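Local coordinates for pyruvate formate-lyase 2 (PDB 2F3O), which is a glycyl radical enzyme of unknown specific function, related to pyruvate formate-lyase and glycerol dehydratase and probably acting as a lyase, at residues Leu131-Ile135 with Arg496-Leu501; Ala504-Val508 with Val528-Gly532. All coordinates share one frame; numbering follows the deposited sequence.

Both contacts use the long helix 477-508 and lie on the same side of the chain's centre, with their own centres about 15 Å apart. They come in series along this helix: residues 496-501 serve contact 1 and residues 504-508, its last turn, serve contact 2. The partners differ in reach. Contact 1 brings back the start of helix 133-140, 361 residues earlier in sequence. Contact 2 is local and joins the helix end to the loop between helix 521-524 and strand 535-543. The helix thus ties an early part of the pyruvate formate-lyase-like region to the approach to a sheet strand. A second subunit lies close to both.

Contact 1: residues Leu131-Ile135 with Arg496-Leu501; sequences LMPDI and RGSNVL
Met132 and Val500 form the middle of this contact. Their side chains run past each other in opposite directions, and Met132 SD lies 3.7 Å from Val500 CG1. The Met132 chain is extended as far as SD and then bends (chi3 -91°), which carries CE over the backbone of Gly497, 3.8 Å from its CA. Gly497 offers its bare backbone to Ile135 as well, whose CD1 lies 3.7 Å from Gly497 N. Leu131 CB meets Val500 CG1 at 3.8 Å on one side; on the other, Leu501 CD2 lies 4.0 Å from Met132 CE. This part is buried and apolar. Strand 145-147 adds to it: Leu147 touches Met132, Ile135 and Leu501.

The contact joins the N-terminus of helix 133-140, with Met132 at the N-cap position, to the C-terminal half of helix 477-508. Both belong to the pyruvate formate-lyase-like part of this glycyl radical enzyme. Leu131 also packs on Ile41 of the second subunit, and Arg496 on Val187 of that subunit.

The other side is polar and more open, with Asp134 exposed and Arg496 partly so. With its CG turned away from the backbone N (chi1 179°), the Arg496 chain bends at chi3 and brings the guanidinium to Asp134. The two form a salt bridge, with Asp134 OD2 2.6 Å from Arg496 NH1. The carboxylate meets the edge of the guanidinium, and the two planes are nearly coplanar, 28° apart. Ile135 packs on one face of the guanidinium; its CD1 sits 3.5 Å above the centre, so the charged group lies flat against the apolar core.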
loop_
_atom_site.group_PDB
_atom_site.type_symbol
_atom_site.label_atom_id
_atom_site.label_comp_id
_atom_site.label_asym_id
_atom_site.label_seq_id
_atom_site.Cartn_x
_atom_site.Cartn_y
_atom_site.Cartn_z
ATOM N N LEU A 131 -2.347 -23.226 18.241
ATOM C CA LEU A 131 -2.270 -21.783 18.212
ATOM C C LEU A 131 -3.180 -21.137 19.221
ATOM O O LEU A 131 -3.058 -19.940 19.473
ATOM C CB LEU A 131 -2.686 -21.284 16.839
ATOM C CG LEU A 131 -1.727 -21.396 15.674
ATOM C CD1 LEU A 131 -2.417 -20.876 14.433
ATOM C CD2 LEU A 131 -0.537 -20.564 16.009
ATOM N N MET A 132 -4.123 -21.908 19.757
ATOM C CA MET A 132 -5.014 -21.418 20.827
ATOM C C MET A 132 -5.385 -22.502 21.851
ATOM O O MET A 132 -6.566 -22.690 22.136
ATOM C CB MET A 132 -6.299 -20.794 20.236
ATOM C CG MET A 132 -7.106 -21.742 19.323
ATOM S SD MET A 132 -8.440 -21.002 18.365
ATOM C CE MET A 132 -9.849 -21.161 19.421
ATOM N N PRO A 133 -4.385 -23.181 22.455
ATOM C CA PRO A 133 -4.797 -24.332 23.231
ATOM C C PRO A 133 -5.573 -23.921 24.490
ATOM O O PRO A 133 -6.521 -24.602 24.896
ATOM C CB PRO A 133 -3.472 -25.022 23.567
ATOM C CG PRO A 133 -2.462 -23.986 23.505
ATOM C CD PRO A 133 -2.928 -22.961 22.536
ATOM N N ASP A 134 -5.235 -22.773 25.047
ATOM C CA ASP A 134 -5.936 -22.267 26.194
ATOM C C ASP A 134 -7.383 -21.881 25.892
ATOM O O ASP A 134 -8.213 -21.940 26.777
ATOM C CB ASP A 134 -5.188 -21.076 26.761
ATOM C CG ASP A 134 -5.163 -19.891 25.810
ATOM O OD1 ASP A 134 -5.141 -20.067 24.566
ATOM O OD2 ASP A 134 -5.160 -18.759 26.325
ATOM N N ILE A 135 -7.690 -21.500 24.654
ATOM C CA ILE A 135 -9.063 -21.128 24.307
ATOM C C ILE A 135 -9.926 -22.376 24.085
ATOM O O ILE A 135 -11.038 -22.462 24.624
ATOM C CB ILE A 135 -9.110 -20.156 23.113
ATOM C CG1 ILE A 135 -8.351 -18.896 23.486
ATOM C CG2 ILE A 135 -10.541 -19.757 22.764
ATOM C CD1 ILE A 135 -8.679 -17.737 22.628
ATOM N N ARG A 496 -9.674 -13.223 19.831
ATOM C CA ARG A 496 -8.463 -13.982 19.559
ATOM C C ARG A 496 -8.803 -15.342 18.955
ATOM O O ARG A 496 -8.204 -15.749 17.962
ATOM C CB ARG A 496 -7.609 -14.160 20.814
ATOM C CG ARG A 496 -6.358 -14.973 20.535
ATOM C CD ARG A 496 -5.273 -14.797 21.591
ATOM N NE ARG A 496 -5.211 -15.945 22.487
ATOM C CZ ARG A 496 -5.721 -15.939 23.711
ATOM N NH1 ARG A 496 -5.648 -17.027 24.449
ATOM N NH2 ARG A 496 -6.315 -14.846 24.187
ATOM N N GLY A 497 -9.789 -16.020 19.533
ATOM C CA GLY A 497 -10.148 -17.351 19.092
ATOM C C GLY A 497 -10.700 -17.379 17.680
ATOM O O GLY A 497 -10.301 -18.214 16.873
ATOM N N SER A 498 -11.583 -16.443 17.362
ATOM C CA SER A 498 -12.246 -16.459 16.087
ATOM C C SER A 498 -11.275 -16.104 14.985
ATOM O O SER A 498 -11.394 -16.591 13.871
ATOM C CB SER A 498 -13.401 -15.477 16.091
ATOM O OG SER A 498 -13.871 -15.217 14.785
ATOM N N ASN A 499 -10.310 -15.255 15.308
ATOM C CA ASN A 499 -9.299 -14.855 14.354
ATOM C C ASN A 499 -8.362 -15.988 14.012
ATOM O O ASN A 499 -8.020 -16.189 12.842
ATOM C CB ASN A 499 -8.545 -13.643 14.855
ATOM C CG ASN A 499 -9.319 -12.363 14.627
ATOM O OD1 ASN A 499 -10.218 -12.332 13.790
ATOM N ND2 ASN A 499 -8.988 -11.309 15.359
ATOM N N VAL A 500 -7.988 -16.764 15.018
ATOM C CA VAL A 500 -7.179 -17.939 14.759
ATOM C C VAL A 500 -7.959 -18.888 13.864
ATOM O O VAL A 500 -7.447 -19.354 12.861
ATOM C CB VAL A 500 -6.724 -18.643 16.055
ATOM C CG1 VAL A 500 -6.046 -19.963 15.745
ATOM C CG2 VAL A 500 -5.772 -17.758 16.828
ATOM N N LEU A 501 -9.227 -19.096 14.184
ATOM C CA LEU A 501 -10.091 -19.949 13.378
ATOM C C LEU A 501 -10.287 -19.437 11.950
ATOM O O LEU A 501 -10.450 -20.246 11.034
ATOM C CB LEU A 501 -11.451 -20.099 14.062
ATOM C CG LEU A 501 -11.755 -21.336 14.912
ATOM C CD1 LEU A 501 -10.564 -22.208 15.022
ATOM C CD2 LEU A 501 -12.292 -20.976 16.302
#

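Contact 2: residues Ala504-Val508 with Val528-Gly532; sequences ANAEV and VSRGG
Arg530 reaches over Ala506 to Glu507 at the end of helix 477-508. Its CG stands opposite the backbone N, and the chain then turns twice, at chi2 and chi3. These bends fold the guanidinium back towards the helix, where Ala506 CB lies over the centre of one face, 4.1 Å above the plane. The CB of Glu507 is directed away from the loop. Its chain is bent at chi2 (-63°), and this brings the carboxylate round to the arginine.

The two charges form a salt bridge. Arg530 NH2 donates to Glu507 OE2 at 2.6 Å and meets that oxygen nearly end-on, with OE2 19° out of the guanidinium plane. Arg530 NH1 adds a weak bond to Glu507 OE2 at 3.3 Å. One oxygen therefore takes both donors, and the carboxylate is turned 73° from the guanidinium rather than lying flat with it. Were Arg530 replaced by an alanine, Glu507 would probably lose its charged mate in this contact, and the Ala506 methyl the flat group that lies over it.

Beside the salt bridge, Ala506 CB meets Ser529 O at 3.3 Å, and Ser529 OG approaches Ala506 CA at 3.4 Å. The Ser529 hydroxyl is hydrogen-bonded to Asp527 OD2. Asn505 takes little part across the contact; its ND2 is hydrogen-bonded to Leu501 O and Glu149 O. The contact thus joins the last turn of helix 477-508 to the loop that leads into strand 535-543, a parallel strand of the four-stranded mixed sheet in this glycyl radical enzyme.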
loop_
_atom_site.group_PDB
_atom_site.type_symbol
_atom_site.label_atom_id
_atom_site.label_comp_id
_atom_site.label_asym_id
_atom_site.label_seq_id
_atom_site.Cartn_x
_atom_site.Cartn_y
_atom_site.Cartn_z
ATOM N N ALA A 504 -7.434 -20.253 10.129
ATOM C CA ALA A 504 -7.497 -21.706 9.968
ATOM C C ALA A 504 -8.380 -22.121 8.807
ATOM O O ALA A 504 -8.020 -23.041 8.058
ATOM C CB ALA A 504 -7.962 -22.374 11.245
ATOM N N ASN A 505 -9.524 -21.448 8.661
ATOM C CA ASN A 505 -10.407 -21.684 7.538
ATOM C C ASN A 505 -9.705 -21.338 6.238
ATOM O O ASN A 505 -9.653 -22.148 5.327
ATOM C CB ASN A 505 -11.679 -20.870 7.671
ATOM C CG ASN A 505 -12.782 -21.620 8.413
ATOM O OD1 ASN A 505 -13.671 -22.216 7.779
ATOM N ND2 ASN A 505 -12.747 -21.580 9.760
ATOM N N ALA A 506 -9.097 -20.156 6.179
ATOM C CA ALA A 506 -8.351 -19.711 4.994
ATOM C C ALA A 506 -7.293 -20.701 4.563
ATOM O O ALA A 506 -6.997 -20.818 3.378
ATOM C CB ALA A 506 -7.714 -18.358 5.240
ATOM N N GLU A 507 -6.746 -21.433 5.519
ATOM C CA GLU A 507 -5.668 -22.336 5.212
ATOM C C GLU A 507 -6.094 -23.736 4.855
ATOM O O GLU A 507 -5.480 -24.338 3.981
ATOM C CB GLU A 507 -4.676 -22.387 6.356
ATOM C CG GLU A 507 -3.869 -21.128 6.488
ATOM C CD GLU A 507 -2.999 -20.871 5.277
ATOM O OE1 GLU A 507 -2.135 -21.720 4.966
ATOM O OE2 GLU A 507 -3.166 -19.803 4.646
ATOM N N VAL A 508 -7.116 -24.276 5.520
ATOM C CA VAL A 508 -7.471 -25.691 5.288
ATOM C C VAL A 508 -8.832 -25.917 4.641
ATOM O O VAL A 508 -9.169 -27.035 4.258
ATOM C CB VAL A 508 -7.355 -26.569 6.570
ATOM C CG1 VAL A 508 -6.265 -26.053 7.496
ATOM C CG2 VAL A 508 -8.679 -26.646 7.304
ATOM N N VAL A 528 -12.902 -15.877 -0.652
ATOM C CA VAL A 528 -13.711 -15.342 0.430
ATOM C C VAL A 528 -13.197 -15.546 1.872
ATOM O O VAL A 528 -13.338 -14.655 2.715
ATOM C CB VAL A 528 -15.164 -15.829 0.276
ATOM C CG1 VAL A 528 -15.384 -17.182 0.901
ATOM C CG2 VAL A 528 -16.132 -14.779 0.799
ATOM N N SER A 529 -12.543 -16.671 2.146
ATOM C CA SER A 529 -12.093 -16.948 3.479
ATOM C C SER A 529 -10.783 -16.231 3.764
ATOM O O SER A 529 -10.275 -16.241 4.888
ATOM C CB SER A 529 -11.913 -18.434 3.648
ATOM O OG SER A 529 -10.854 -18.872 2.853
ATOM N N ARG A 530 -10.236 -15.608 2.735
ATOM C CA ARG A 530 -8.984 -14.890 2.848
ATOM C C ARG A 530 -9.299 -13.376 2.840
ATOM O O ARG A 530 -8.440 -12.535 3.102
ATOM C CB ARG A 530 -8.068 -15.335 1.700
ATOM C CG ARG A 530 -6.735 -14.624 1.569
ATOM C CD ARG A 530 -5.712 -15.151 2.546
ATOM N NE ARG A 530 -5.347 -16.529 2.250
ATOM C CZ ARG A 530 -4.471 -17.222 2.966
ATOM N NH1 ARG A 530 -3.863 -16.662 4.018
ATOM N NH2 ARG A 530 -4.193 -18.475 2.623
ATOM N N GLY A 531 -10.550 -13.030 2.561
ATOM C CA GLY A 531 -10.949 -11.656 2.713
ATOM C C GLY A 531 -11.294 -10.891 1.464
ATOM O O GLY A 531 -11.405 -9.683 1.515
ATOM N N GLY A 532 -11.494 -11.572 0.342
ATOM C CA GLY A 532 -11.813 -10.900 -0.917
ATOM C C GLY A 532 -13.126 -10.135 -1.008
ATOM O O GLY A 532 -13.329 -9.413 -1.978
#